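Local coordinates for protein purine nucleoside phosphorylase (PDB 6TK9) that probably catalyses the phosphate-dependent cleavage of purine nucleosides such as inosine and guanosine into free base and ribose 1-phosphate, at residues 5-10 against 99-104; 41-46 against 61-66; 118-123 against 230-235; 153-158 against 215-220; 174-179 against 261-266. All blocks are in the same frame, centred on the assembly; numbering follows the deposited sequence.

Contact 1: 5-10 against 99-104; sequences KIQEAV and GFFLGA
Val10 N bonds to Ile6 O at 2.7 Å, one turn of helix 4-14, and this turn sets Ile6 and Val10 on the same flank of the helix, where both meet Phe101. The partner is the end of helix 94-102, closed by a Schellman motif in which Gly103, at positive phi, is the first residue to leave the helix; the two bonds that close it, Ala104 N to Gly99 O and Gly103 N to Phe100 O, are weak. No hydrogen bond crosses between 5-10 and 99-104, so this is packing of one helix against the C-terminal turn of another. Phe101 is the middle of it. Its CG lies beside its own backbone N (chi1 -84°), which lays the ring against Ile6. Ile6 comes across it at about a right angle: CG2 rests 3.6 Å from Phe101 CD2, and the CD1 end of the other branch stands 4.1 Å from Phe101 CE2. Val10 meets the root of the same side chain, with CG2 at 3.8 Å from Phe101 CB. Gln7 adds its amide end at the border, approaching the ring obliquely. One face of the Phe101 ring is taken by its chain neighbour Phe100, whose CD2 stands over the ring centre, and Leu222 of helix 213-222 also packs on Phe101. Further up helix 94-102, Phe94 receives Ile6 and Ala9, so the two helices touch along more than this one turn. The two branches of Val10 part company: while CG2 goes to Phe101, CG1 reaches Leu102 CD2 at 4.2 Å.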
# COMPACT_ATOMS: atom_id res chain seq x y z
N LYS A 5 11.11 -13.14 42.22
CA LYS A 5 11.63 -11.76 42.06
C LYS A 5 10.49 -10.76 42.30
O LYS A 5 10.75 -9.72 42.94
CB LYS A 5 12.16 -11.53 40.64
CG LYS A 5 13.63 -11.83 40.40
CD LYS A 5 14.14 -11.21 39.10
CE LYS A 5 15.50 -11.71 38.66
NZ LYS A 5 15.73 -11.47 37.21
N ILE A 6 9.30 -11.03 41.76
CA ILE A 6 8.09 -10.17 41.88
C ILE A 6 7.71 -10.10 43.37
O ILE A 6 7.58 -8.98 43.88
CB ILE A 6 6.94 -10.68 40.99
CG1 ILE A 6 7.22 -10.43 39.51
CG2 ILE A 6 5.60 -10.07 41.39
CD1 ILE A 6 6.19 -11.08 38.61
N GLN A 7 7.57 -11.24 44.03
CA GLN A 7 7.20 -11.32 45.47
C GLN A 7 8.30 -10.65 46.33
O GLN A 7 7.92 -10.04 47.34
CB GLN A 7 6.92 -12.76 45.88
CG GLN A 7 5.62 -13.34 45.31
CD GLN A 7 4.37 -12.52 45.57
OE1 GLN A 7 4.12 -12.05 46.68
NE2 GLN A 7 3.57 -12.35 44.53
N GLU A 8 9.58 -10.75 45.97
CA GLU A 8 10.67 -10.04 46.69
C GLU A 8 10.32 -8.56 46.67
O GLU A 8 10.40 -7.92 47.75
CB GLU A 8 12.05 -10.28 46.08
CG GLU A 8 12.80 -11.49 46.63
CD GLU A 8 14.32 -11.36 46.71
OE1 GLU A 8 14.89 -10.49 46.03
OE2 GLU A 8 14.96 -12.14 47.47
N ALA A 9 9.89 -8.04 45.51
CA ALA A 9 9.58 -6.61 45.28
C ALA A 9 8.25 -6.26 45.95
O ALA A 9 8.19 -5.25 46.64
CB ALA A 9 9.58 -6.27 43.81
N VAL A 10 7.21 -7.06 45.75
CA VAL A 10 5.90 -6.82 46.40
C VAL A 10 6.15 -6.66 47.91
O VAL A 10 5.79 -5.59 48.46
CB VAL A 10 4.89 -7.94 46.08
CG1 VAL A 10 3.66 -7.89 46.98
CG2 VAL A 10 4.49 -7.91 44.62
N GLY A 99 3.22 -3.96 40.08
CA GLY A 99 2.00 -3.15 40.20
C GLY A 99 0.76 -4.02 40.24
O GLY A 99 -0.15 -3.75 41.03
N PHE A 100 0.70 -5.02 39.37
CA PHE A 100 -0.49 -5.90 39.23
C PHE A 100 -0.65 -6.70 40.53
O PHE A 100 -1.78 -6.88 40.99
CB PHE A 100 -0.36 -6.81 38.01
CG PHE A 100 -1.53 -7.74 37.82
CD1 PHE A 100 -2.71 -7.30 37.24
CD2 PHE A 100 -1.44 -9.07 38.21
CE1 PHE A 100 -3.78 -8.17 37.06
CE2 PHE A 100 -2.51 -9.93 38.05
CZ PHE A 100 -3.68 -9.47 37.48
N PHE A 101 0.46 -7.16 41.09
CA PHE A 101 0.49 -8.13 42.21
C PHE A 101 0.35 -7.40 43.53
O PHE A 101 0.09 -8.10 44.52
CB PHE A 101 1.76 -8.98 42.15
CG PHE A 101 1.63 -10.16 41.22
CD1 PHE A 101 0.79 -11.22 41.55
CD2 PHE A 101 2.31 -10.20 40.02
CE1 PHE A 101 0.64 -12.30 40.70
CE2 PHE A 101 2.17 -11.28 39.16
CZ PHE A 101 1.34 -12.32 39.50
N LEU A 102 0.52 -6.08 43.53
CA LEU A 102 0.13 -5.16 44.64
C LEU A 102 -1.40 -4.99 44.67
O LEU A 102 -1.93 -4.67 45.76
CB LEU A 102 0.80 -3.79 44.45
CG LEU A 102 2.28 -3.72 44.82
CD1 LEU A 102 2.89 -2.41 44.34
CD2 LEU A 102 2.47 -3.88 46.32
N GLY A 103 -2.07 -5.16 43.52
CA GLY A 103 -3.54 -5.20 43.41
C GLY A 103 -4.12 -4.22 42.38
O GLY A 103 -5.32 -4.24 42.22
N ALA A 104 -3.30 -3.39 41.72
CA ALA A 104 -3.71 -2.60 40.53
C ALA A 104 -4.11 -3.55 39.39
O ALA A 104 -3.20 -4.03 38.70
CB ALA A 104 -2.60 -1.67 40.11

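Contact 2: 41-46 against 61-66; sequences VAEIPY and AGRLVL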
# COMPACT_ATOMS: atom_id res chain seq x y z
N VAL A 41 0.91 8.11 50.64
CA VAL A 41 1.08 7.22 51.83
C VAL A 41 2.48 6.58 51.77
O VAL A 41 3.10 6.39 52.83
CB VAL A 41 -0.07 6.20 51.93
CG1 VAL A 41 -0.22 5.37 50.67
CG2 VAL A 41 0.06 5.29 53.14
N ALA A 42 3.01 6.33 50.56
CA ALA A 42 4.41 5.88 50.34
C ALA A 42 4.98 6.54 49.09
O ALA A 42 4.20 6.85 48.17
CB ALA A 42 4.47 4.38 50.19
N GLU A 43 6.30 6.74 49.07
CA GLU A 43 7.09 7.30 47.95
C GLU A 43 8.46 6.60 47.95
O GLU A 43 9.35 7.05 48.70
CB GLU A 43 7.18 8.83 48.05
CG GLU A 43 8.11 9.47 47.01
CD GLU A 43 7.92 10.97 46.76
OE1 GLU A 43 7.11 11.58 47.47
OE2 GLU A 43 8.58 11.51 45.85
N ILE A 44 8.60 5.53 47.16
CA ILE A 44 9.83 4.68 47.07
C ILE A 44 10.52 4.89 45.73
O ILE A 44 9.99 4.50 44.69
CB ILE A 44 9.46 3.21 47.29
CG1 ILE A 44 8.44 3.02 48.41
CG2 ILE A 44 10.73 2.40 47.51
CD1 ILE A 44 7.61 1.78 48.28
N PRO A 45 11.76 5.43 45.69
CA PRO A 45 12.53 5.46 44.45
C PRO A 45 12.82 4.04 43.95
O PRO A 45 12.93 3.12 44.75
CB PRO A 45 13.83 6.20 44.79
CG PRO A 45 13.86 6.34 46.30
CD PRO A 45 12.49 5.99 46.83
N TYR A 46 12.95 3.88 42.63
CA TYR A 46 13.04 2.57 41.94
C TYR A 46 14.30 1.82 42.42
O TYR A 46 14.19 0.58 42.68
CB TYR A 46 13.00 2.78 40.43
CG TYR A 46 11.67 3.24 39.87
CD1 TYR A 46 10.50 3.18 40.61
CD2 TYR A 46 11.57 3.66 38.55
CE1 TYR A 46 9.29 3.60 40.07
CE2 TYR A 46 10.37 4.05 37.99
CZ TYR A 46 9.22 4.01 38.75
OH TYR A 46 8.03 4.40 38.21
N ALA A 61 11.43 10.80 37.04
CA ALA A 61 11.98 10.87 38.42
C ALA A 61 12.37 9.46 38.91
O ALA A 61 13.32 9.36 39.72
CB ALA A 61 10.99 11.54 39.33
N GLY A 62 11.68 8.42 38.45
CA GLY A 62 11.88 7.02 38.88
C GLY A 62 11.47 6.83 40.33
O GLY A 62 12.32 6.46 41.14
N ARG A 63 10.19 7.09 40.64
CA ARG A 63 9.64 7.02 42.01
C ARG A 63 8.30 6.29 41.96
O ARG A 63 7.44 6.72 41.21
CB ARG A 63 9.46 8.43 42.56
CG ARG A 63 10.73 9.26 42.58
CD ARG A 63 10.74 10.24 43.73
NE ARG A 63 12.07 10.38 44.31
CZ ARG A 63 12.34 11.04 45.44
NH1 ARG A 63 11.38 11.63 46.13
NH2 ARG A 63 13.59 11.09 45.88
N LEU A 64 8.14 5.23 42.74
CA LEU A 64 6.83 4.57 42.91
C LEU A 64 6.05 5.33 43.99
O LEU A 64 6.58 5.51 45.09
CB LEU A 64 7.01 3.10 43.28
CG LEU A 64 5.73 2.28 43.20
CD1 LEU A 64 5.28 2.16 41.75
CD2 LEU A 64 5.90 0.91 43.83
N VAL A 65 4.82 5.76 43.68
CA VAL A 65 3.96 6.54 44.61
C VAL A 65 2.67 5.75 44.84
O VAL A 65 1.96 5.49 43.86
CB VAL A 65 3.67 7.94 44.05
CG1 VAL A 65 2.59 8.64 44.84
CG2 VAL A 65 4.93 8.79 43.98
N LEU A 66 2.39 5.38 46.09
CA LEU A 66 1.09 4.84 46.54
C LEU A 66 0.34 5.95 47.27
O LEU A 66 0.97 6.67 48.08
CB LEU A 66 1.32 3.63 47.45
CG LEU A 66 1.82 2.38 46.73
CD1 LEU A 66 3.14 1.91 47.31
CD2 LEU A 66 0.80 1.25 46.79
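Tyr46 lays its ring over the backbone at Gly62 and Arg63, and can be traced outward atom by atom. CB and CG lie over the carbonyl of Gly62, with Tyr46 CG 3.5 Å from Gly62 O. Along the CD2/CE2 edge the ring turns its face to the alpha carbon: Gly62 CA stands 3.7 Å from the ring centroid, 27° off the normal, a CH-pi contact, and a side chain at Gly62 would crowd Tyr46 CD2. Along the CD1/CE1 edge CE1 reaches Leu64 N at 3.3 Å, with Leu64 CB near the ring plane. CZ passes over Arg63 N, and OH ends in a hydrogen bond to Gly79 O. In the backbone, Tyr46 N donates to Gly62 O.

The residues before it form an antiparallel ladder, strand 42-45 against strand 63-66. Ile44 and Leu64 are a hydrogen-bonded pair, as are Ala42 and Leu66. At its Val41 end the ladder carries a classic beta bulge: Leu66 O accepts from both Val41 N (2.9 Å) and Ala42 N (3.2 Å). Ile44 and Leu66, on the same face as Ala42 and Leu64, pack on Val13 of helix 4-14.

On the opposite face Glu43, extended beyond CG, forms a salt bridge in which Arg63 NH1 lies 2.8 Å from Glu43 OE2. The carboxylate oxygen sits in the guanidinium plane, but NH1 comes from above the carboxylate; the carboxylate and guanidinium planes are 86° apart.

Contact 3: 118-123 against 230-235; sequences PRFRAG and STITDM
A single hydrogen bond ties 118-123 to 230-235: Gly123 N donates to Ile232 O at 2.9 Å. The same oxygen also receives the alpha hydrogen of Ala122, with Ala122 CA at 3.3 Å, a CA-H...O contact beside the hydrogen bond. Ile232 is the centre of an inverse gamma turn, where strand 225-235 starts to bend before its corner at Asp234. Each side has a polar link of its own: Arg121 NE bonds to Ala122 O, the carbonyl of the next residue, and Thr233 OG1 bonds to Asp234 OD1 on the lone pair that faces away from the other oxygen.

The apolar part is made by Met235, Phe120 and Ile232. Met235 curls at chi2 and chi3 (-50° and -62°), which brings its sulfur and methyl back over the loop: SD lies 3.8 Å from Phe120 CB, and CE is 3.5 Å from Phe120 O. Nearer its base, Met235 CG meets Ala122 N. With an alanine in place of Met235, Phe120 CB and the backbone of 120-122 would probably lose this cover. Ile232 crosses Phe120 at about a right angle, its CD1 4.0 Å from Phe120 CD2.

The 118-123 loop joins strand 106-115 to strand 124-133, and strand 225-235 pairs with both. Met126 of strand 124-133 packs on Phe120 and Ile232, Phe179 of strand 179-185 meets the Phe120 ring, and helix 246-255 covers Thr233 and Asp234.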
# COMPACT_ATOMS: atom_id res chain seq x y z
N PRO A 118 -1.70 13.07 9.87
CA PRO A 118 -1.54 14.50 9.60
C PRO A 118 -2.69 15.37 10.16
O PRO A 118 -2.50 16.57 10.27
CB PRO A 118 -1.52 14.60 8.06
CG PRO A 118 -1.23 13.20 7.58
CD PRO A 118 -1.86 12.30 8.62
N ARG A 119 -3.83 14.74 10.49
CA ARG A 119 -5.07 15.40 10.97
C ARG A 119 -4.85 15.89 12.40
O ARG A 119 -5.29 17.01 12.70
CB ARG A 119 -6.27 14.45 10.87
CG ARG A 119 -6.48 13.85 9.48
CD ARG A 119 -7.88 14.01 8.94
NE ARG A 119 -7.90 14.04 7.48
CZ ARG A 119 -8.34 13.06 6.68
NH1 ARG A 119 -8.83 11.94 7.19
NH2 ARG A 119 -8.29 13.22 5.37
N PHE A 120 -4.15 15.09 13.22
CA PHE A 120 -3.73 15.39 14.62
C PHE A 120 -3.02 16.75 14.71
O PHE A 120 -2.55 17.27 13.68
CB PHE A 120 -2.75 14.32 15.13
CG PHE A 120 -3.27 12.93 15.41
CD1 PHE A 120 -4.51 12.49 14.97
CD2 PHE A 120 -2.46 12.02 16.09
CE1 PHE A 120 -4.95 11.19 15.23
CE2 PHE A 120 -2.90 10.73 16.35
CZ PHE A 120 -4.14 10.32 15.92
N ARG A 121 -2.92 17.31 15.92
CA ARG A 121 -2.25 18.60 16.24
C ARG A 121 -1.34 18.41 17.46
O ARG A 121 -1.77 17.74 18.43
CB ARG A 121 -3.27 19.72 16.51
CG ARG A 121 -4.38 19.37 17.50
CD ARG A 121 -5.06 20.53 18.21
NE ARG A 121 -4.18 21.19 19.17
CZ ARG A 121 -4.33 22.43 19.64
NH1 ARG A 121 -5.35 23.17 19.24
NH2 ARG A 121 -3.45 22.93 20.49
N ALA A 122 -0.13 18.99 17.41
CA ALA A 122 0.73 19.23 18.60
C ALA A 122 -0.13 19.80 19.73
O ALA A 122 -0.98 20.70 19.45
CB ALA A 122 1.86 20.17 18.25
N GLY A 123 0.06 19.28 20.96
CA GLY A 123 -0.73 19.64 22.15
C GLY A 123 -1.94 18.74 22.37
O GLY A 123 -2.49 18.76 23.49
N SER A 230 -1.52 9.11 24.94
CA SER A 230 -0.32 9.86 24.55
C SER A 230 -0.73 11.33 24.42
O SER A 230 -1.89 11.61 24.02
CB SER A 230 0.28 9.29 23.32
OG SER A 230 0.66 7.94 23.57
N THR A 231 0.15 12.19 24.89
CA THR A 231 0.23 13.61 24.53
C THR A 231 0.94 13.64 23.18
O THR A 231 2.07 13.16 23.10
CB THR A 231 0.97 14.41 25.61
OG1 THR A 231 0.19 14.40 26.82
CG2 THR A 231 1.26 15.82 25.15
N ILE A 232 0.25 14.11 22.14
CA ILE A 232 0.88 14.31 20.82
C ILE A 232 1.73 15.58 20.93
O ILE A 232 1.24 16.66 20.60
CB ILE A 232 -0.19 14.35 19.72
CG1 ILE A 232 -1.04 13.08 19.73
CG2 ILE A 232 0.45 14.59 18.36
CD1 ILE A 232 -0.28 11.83 19.45
N THR A 233 2.96 15.44 21.42
CA THR A 233 3.90 16.54 21.76
C THR A 233 4.39 17.24 20.49
O THR A 233 4.70 18.44 20.55
CB THR A 233 5.07 15.98 22.58
OG1 THR A 233 5.61 14.89 21.83
CG2 THR A 233 4.65 15.53 23.96
N ASP A 234 4.49 16.50 19.38
CA ASP A 234 4.99 17.02 18.08
C ASP A 234 4.19 16.36 16.96
O ASP A 234 3.44 15.41 17.23
CB ASP A 234 6.51 16.83 17.93
CG ASP A 234 7.01 15.38 17.93
OD1 ASP A 234 6.84 14.69 18.97
OD2 ASP A 234 7.58 14.94 16.90
N MET A 235 4.34 16.85 15.74
CA MET A 235 3.74 16.24 14.53
C MET A 235 4.90 15.65 13.72
O MET A 235 5.74 16.40 13.19
CB MET A 235 2.92 17.28 13.74
CG MET A 235 1.56 17.60 14.39
SD MET A 235 0.56 16.13 14.82
CE MET A 235 0.32 15.41 13.20

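Contact 4: 153-158 against 215-220; sequences PVMFEA and EVIALR
Met155 to Ala158 form a type II beta turn, with Glu157 at positive phi and only a weak Ala158 N to Met155 O bond closing it, and the turn lies against one turn of helix 213-222. The bend of Met155 at chi2 and chi3 (-54° and -63°) brings its methyl onto Ile217: CE is 3.6 Å from Ile217 CA and equally near Ile217 CG1. It crosses Ile217 at about a right angle, while Ala158 CB touches Val216 CG1 at 4.0 Å.

The contact joins the long loop before helix 161-173 to a helix packed on the central sheet, where Tyr131 of strand 124-133 backs Met155, Ala158 and Ile217. The outer side of the turn faces a neighbouring subunit: Glu157 makes a salt bridge with Arg194 of that subunit, and Phe156 meets its His243 edge to face.

Arg220 runs past Met155 in the opposite direction, its CB 4.0 Å from Met155 SD; its CD comes 3.0 Å from Ala158 O, with CG also against that oxygen. Its NH1 goes on to bond Ala224 O. Shortened to alanine, this position would probably leave Ala224 O without its donor and the Ala158 carbonyl uncovered. Arg220 NE lies 3.6 Å from Ala158 O, which stands obliquely to the guanidinium.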
# COMPACT_ATOMS: atom_id res chain seq x y z
N PRO A 153 -0.80 -15.28 25.04
CA PRO A 153 -1.88 -14.34 25.25
C PRO A 153 -2.40 -13.78 23.93
O PRO A 153 -1.63 -13.51 23.01
CB PRO A 153 -1.25 -13.26 26.12
CG PRO A 153 0.23 -13.36 25.82
CD PRO A 153 0.47 -14.84 25.64
N VAL A 154 -3.71 -13.66 23.88
CA VAL A 154 -4.50 -12.99 22.82
C VAL A 154 -4.41 -11.48 23.04
O VAL A 154 -4.74 -11.05 24.13
CB VAL A 154 -5.96 -13.49 22.90
CG1 VAL A 154 -6.89 -12.69 22.00
CG2 VAL A 154 -6.05 -14.98 22.61
N MET A 155 -4.06 -10.73 22.01
CA MET A 155 -3.82 -9.26 22.06
C MET A 155 -4.92 -8.50 21.30
O MET A 155 -4.82 -7.27 21.16
CB MET A 155 -2.45 -8.97 21.47
CG MET A 155 -1.33 -9.61 22.30
SD MET A 155 -1.35 -9.17 24.06
CE MET A 155 -1.07 -7.41 23.93
N PHE A 156 -5.97 -9.19 20.88
CA PHE A 156 -7.26 -8.57 20.49
C PHE A 156 -7.87 -7.89 21.71
O PHE A 156 -7.81 -8.48 22.82
CB PHE A 156 -8.22 -9.63 19.93
CG PHE A 156 -8.02 -9.98 18.48
CD1 PHE A 156 -6.77 -9.87 17.88
CD2 PHE A 156 -9.08 -10.43 17.72
CE1 PHE A 156 -6.60 -10.24 16.56
CE2 PHE A 156 -8.91 -10.78 16.39
CZ PHE A 156 -7.67 -10.68 15.81
N GLU A 157 -8.44 -6.70 21.53
CA GLU A 157 -9.05 -5.91 22.62
C GLU A 157 -7.97 -5.73 23.70
O GLU A 157 -8.31 -5.83 24.88
CB GLU A 157 -10.29 -6.63 23.18
CG GLU A 157 -11.54 -6.45 22.34
CD GLU A 157 -11.47 -7.05 20.94
OE1 GLU A 157 -11.37 -8.29 20.85
OE2 GLU A 157 -11.49 -6.27 19.93
N ALA A 158 -6.71 -5.53 23.30
CA ALA A 158 -5.58 -5.29 24.23
C ALA A 158 -5.92 -4.04 25.04
O ALA A 158 -5.85 -4.07 26.29
CB ALA A 158 -4.29 -5.14 23.47
N GLU A 215 4.62 -3.00 28.08
CA GLU A 215 3.70 -2.86 29.25
C GLU A 215 2.34 -3.43 28.85
O GLU A 215 1.82 -4.31 29.59
CB GLU A 215 3.65 -1.40 29.73
CG GLU A 215 4.96 -0.94 30.37
CD GLU A 215 5.39 0.49 30.09
OE1 GLU A 215 4.80 1.40 30.68
OE2 GLU A 215 6.34 0.70 29.31
N VAL A 216 1.79 -3.00 27.71
CA VAL A 216 0.45 -3.49 27.25
C VAL A 216 0.46 -5.01 27.14
O VAL A 216 -0.49 -5.62 27.61
CB VAL A 216 0.03 -2.86 25.92
CG1 VAL A 216 -1.28 -3.48 25.46
CG2 VAL A 216 -0.08 -1.34 26.03
N ILE A 217 1.48 -5.61 26.53
CA ILE A 217 1.58 -7.09 26.32
C ILE A 217 1.72 -7.79 27.68
O ILE A 217 1.00 -8.78 27.93
CB ILE A 217 2.74 -7.45 25.36
CG1 ILE A 217 2.50 -6.89 23.96
CG2 ILE A 217 2.97 -8.95 25.33
CD1 ILE A 217 3.70 -6.95 23.05
N ALA A 218 2.64 -7.31 28.52
CA ALA A 218 2.90 -7.84 29.89
C ALA A 218 1.60 -7.84 30.70
O ALA A 218 1.33 -8.86 31.39
CB ALA A 218 3.99 -7.03 30.56
N LEU A 219 0.81 -6.77 30.61
CA LEU A 219 -0.41 -6.55 31.43
C LEU A 219 -1.59 -7.38 30.90
O LEU A 219 -2.40 -7.82 31.76
CB LEU A 219 -0.73 -5.06 31.47
CG LEU A 219 0.12 -4.26 32.46
CD1 LEU A 219 -0.01 -2.77 32.21
CD2 LEU A 219 -0.27 -4.59 33.88
N ARG A 220 -1.69 -7.64 29.59
CA ARG A 220 -2.80 -8.47 29.06
C ARG A 220 -2.49 -9.95 29.34
O ARG A 220 -3.43 -10.73 29.58
CB ARG A 220 -3.06 -8.20 27.57
CG ARG A 220 -3.57 -6.80 27.29
CD ARG A 220 -4.97 -6.51 27.79
NE ARG A 220 -5.93 -7.53 27.39
CZ ARG A 220 -6.67 -8.23 28.23
NH1 ARG A 220 -6.62 -8.01 29.53
NH2 ARG A 220 -7.46 -9.17 27.75

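Contact 5: 174-179 against 261-266; sequences QDLHLF and RRYVRG
A Schellman motif ends helix 161-173, and the residues leaving it pack on helix 257-270: Gln174 is the first to depart from helical angles, Asp175 follows at positive phi, and Leu176 N bonds back to Ala171 O. Asp175 itself makes a salt bridge with Arg172 of another neighbouring subunit. The contact with 261-266 begins at Gln174 and Arg262, which slide past each other in opposite directions. Arg262 is stretched out from CG to NE, and its guanidinium lies flat against the Gln174 side chain, the amide and guanidinium planes only 11° apart and stacked. Gln174 CB sits over one guanidinium face toward its rim, 3.8 Å from Arg262 NH2. Beyond it the chain is extended, and Gln174 CD comes 3.6 Å from Arg262 O, the carbonyl that accepts Gly266 N inside the helix.

The second half is apolar and centres on Tyr263. With CG opposite the backbone N (chi1 -179°), its ring reaches Leu176 and Leu178. Leu176 CD1 approaches Tyr263 CD1 obliquely at 4.3 Å. Leu178 crosses the tyrosine at about a right angle; its CD1 lies 4.0 Å from Tyr263 CZ and its CD2 is close to OH, 3.2 Å. The hydroxyl itself is held by a hydrogen bond with Ala167 O of helix 161-173.

Tyr263 also packs on Val170 and Ala171 of helix 161-173. Leu178 leads into strand 179-185 and rests on Ile125 and Leu127 of strand 124-133.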
# COMPACT_ATOMS: atom_id res chain seq x y z
N GLN A 174 -15.87 17.13 29.05
CA GLN A 174 -14.88 18.21 29.31
C GLN A 174 -14.73 19.12 28.08
O GLN A 174 -13.78 19.93 28.09
CB GLN A 174 -13.51 17.65 29.74
CG GLN A 174 -13.55 16.78 30.99
CD GLN A 174 -12.21 16.35 31.55
OE1 GLN A 174 -12.15 15.62 32.55
NE2 GLN A 174 -11.13 16.81 30.94
N ASP A 175 -15.63 19.04 27.10
CA ASP A 175 -15.56 19.78 25.80
C ASP A 175 -14.14 19.66 25.22
O ASP A 175 -13.59 20.69 24.73
CB ASP A 175 -16.06 21.22 25.97
CG ASP A 175 -16.46 21.90 24.66
OD1 ASP A 175 -17.24 21.29 23.89
OD2 ASP A 175 -15.96 23.03 24.39
N LEU A 176 -13.58 18.44 25.22
CA LEU A 176 -12.19 18.11 24.79
C LEU A 176 -12.25 17.20 23.55
O LEU A 176 -12.96 16.17 23.59
CB LEU A 176 -11.51 17.43 25.99
CG LEU A 176 -10.02 17.12 25.91
CD1 LEU A 176 -9.80 15.70 25.44
CD2 LEU A 176 -9.26 18.12 25.03
N HIS A 177 -11.59 17.60 22.45
CA HIS A 177 -11.53 16.80 21.20
C HIS A 177 -10.44 15.74 21.36
O HIS A 177 -9.25 16.13 21.38
CB HIS A 177 -11.27 17.64 19.94
CG HIS A 177 -11.24 16.80 18.71
ND1 HIS A 177 -12.14 15.77 18.49
CD2 HIS A 177 -10.42 16.83 17.63
CE1 HIS A 177 -11.88 15.21 17.33
NE2 HIS A 177 -10.83 15.84 16.78
N LEU A 178 -10.86 14.48 21.49
CA LEU A 178 -10.02 13.28 21.76
C LEU A 178 -9.70 12.60 20.42
O LEU A 178 -10.63 11.97 19.85
CB LEU A 178 -10.78 12.33 22.69
CG LEU A 178 -10.07 11.05 23.11
CD1 LEU A 178 -8.78 11.34 23.89
CD2 LEU A 178 -11.00 10.19 23.93
N PHE A 179 -8.47 12.78 19.93
CA PHE A 179 -7.87 11.98 18.83
C PHE A 179 -7.76 10.53 19.28
O PHE A 179 -7.64 10.26 20.50
CB PHE A 179 -6.49 12.47 18.42
CG PHE A 179 -6.48 13.88 17.90
CD1 PHE A 179 -7.13 14.19 16.72
CD2 PHE A 179 -5.87 14.90 18.62
CE1 PHE A 179 -7.13 15.49 16.25
CE2 PHE A 179 -5.88 16.20 18.16
CZ PHE A 179 -6.51 16.49 16.97
N ARG A 261 -4.02 16.51 32.92
CA ARG A 261 -4.30 16.09 34.33
C ARG A 261 -5.81 16.16 34.57
O ARG A 261 -6.34 15.23 35.24
CB ARG A 261 -3.59 17.00 35.33
CG ARG A 261 -2.09 16.79 35.36
CD ARG A 261 -1.40 17.90 36.12
NE ARG A 261 -0.16 18.14 35.44
CZ ARG A 261 0.33 19.32 35.14
NH1 ARG A 261 -0.29 20.42 35.53
NH2 ARG A 261 1.48 19.40 34.49
N ARG A 262 -6.46 17.20 34.03
CA ARG A 262 -7.94 17.35 34.14
C ARG A 262 -8.62 16.15 33.48
O ARG A 262 -9.69 15.74 33.98
CB ARG A 262 -8.41 18.67 33.51
CG ARG A 262 -9.84 19.02 33.87
CD ARG A 262 -10.40 20.16 33.04
NE ARG A 262 -11.85 20.11 33.10
CZ ARG A 262 -12.68 20.56 32.14
NH1 ARG A 262 -12.20 21.10 31.03
NH2 ARG A 262 -13.98 20.44 32.31
N TYR A 263 -8.02 15.60 32.41
CA TYR A 263 -8.60 14.48 31.63
C TYR A 263 -8.38 13.20 32.44
O TYR A 263 -9.35 12.45 32.67
CB TYR A 263 -8.09 14.48 30.19
CG TYR A 263 -8.66 13.37 29.34
CD1 TYR A 263 -10.01 13.31 29.04
CD2 TYR A 263 -7.86 12.35 28.86
CE1 TYR A 263 -10.55 12.26 28.30
CE2 TYR A 263 -8.37 11.32 28.09
CZ TYR A 263 -9.72 11.27 27.80
OH TYR A 263 -10.22 10.23 27.08
N VAL A 264 -7.15 12.96 32.90
CA VAL A 264 -6.80 11.70 33.62
C VAL A 264 -7.70 11.61 34.85
O VAL A 264 -8.29 10.52 35.09
CB VAL A 264 -5.31 11.64 34.01
CG1 VAL A 264 -5.02 10.44 34.90
CG2 VAL A 264 -4.40 11.60 32.78
N ARG A 265 -7.82 12.73 35.58
CA ARG A 265 -8.68 12.86 36.79
C ARG A 265 -10.12 12.52 36.41
O ARG A 265 -10.73 11.70 37.13
CB ARG A 265 -8.59 14.27 37.39
CG ARG A 265 -7.32 14.57 38.18
CD ARG A 265 -7.25 16.05 38.48
NE ARG A 265 -6.10 16.38 39.30
CZ ARG A 265 -6.00 16.13 40.60
NH1 ARG A 265 -6.98 15.52 41.25
NH2 ARG A 265 -4.91 16.49 41.26
N GLY A 266 -10.64 13.11 35.32
CA GLY A 266 -11.98 12.82 34.78
C GLY A 266 -12.24 11.33 34.68
O GLY A 266 -13.28 10.86 35.20

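Contacts 1 and 3 mark opposite sides of the chain, their centres about 34 Å apart. Contact 2 is nested in the loop closed by contact 1, with centres about 14 Å apart, and helix 4-14 serves both, its later residues Tyr12 and Val13 packing on 41-46 and 61-66. Contact 4 lies about 18 Å from contact 1, between centres, and Leu222 at the end of its helix touches Phe101. That helix is followed in the chain by strand 225-235 of contact 3. Contacts 3 and 5 meet directly: Arg121 CG is 3.6 Å from Phe179 CE2. Across the assembly, Phe156 of contact 4 meets His243 of a neighbouring subunit; within one chain, His243 packs on its own Asp234 of contact 3.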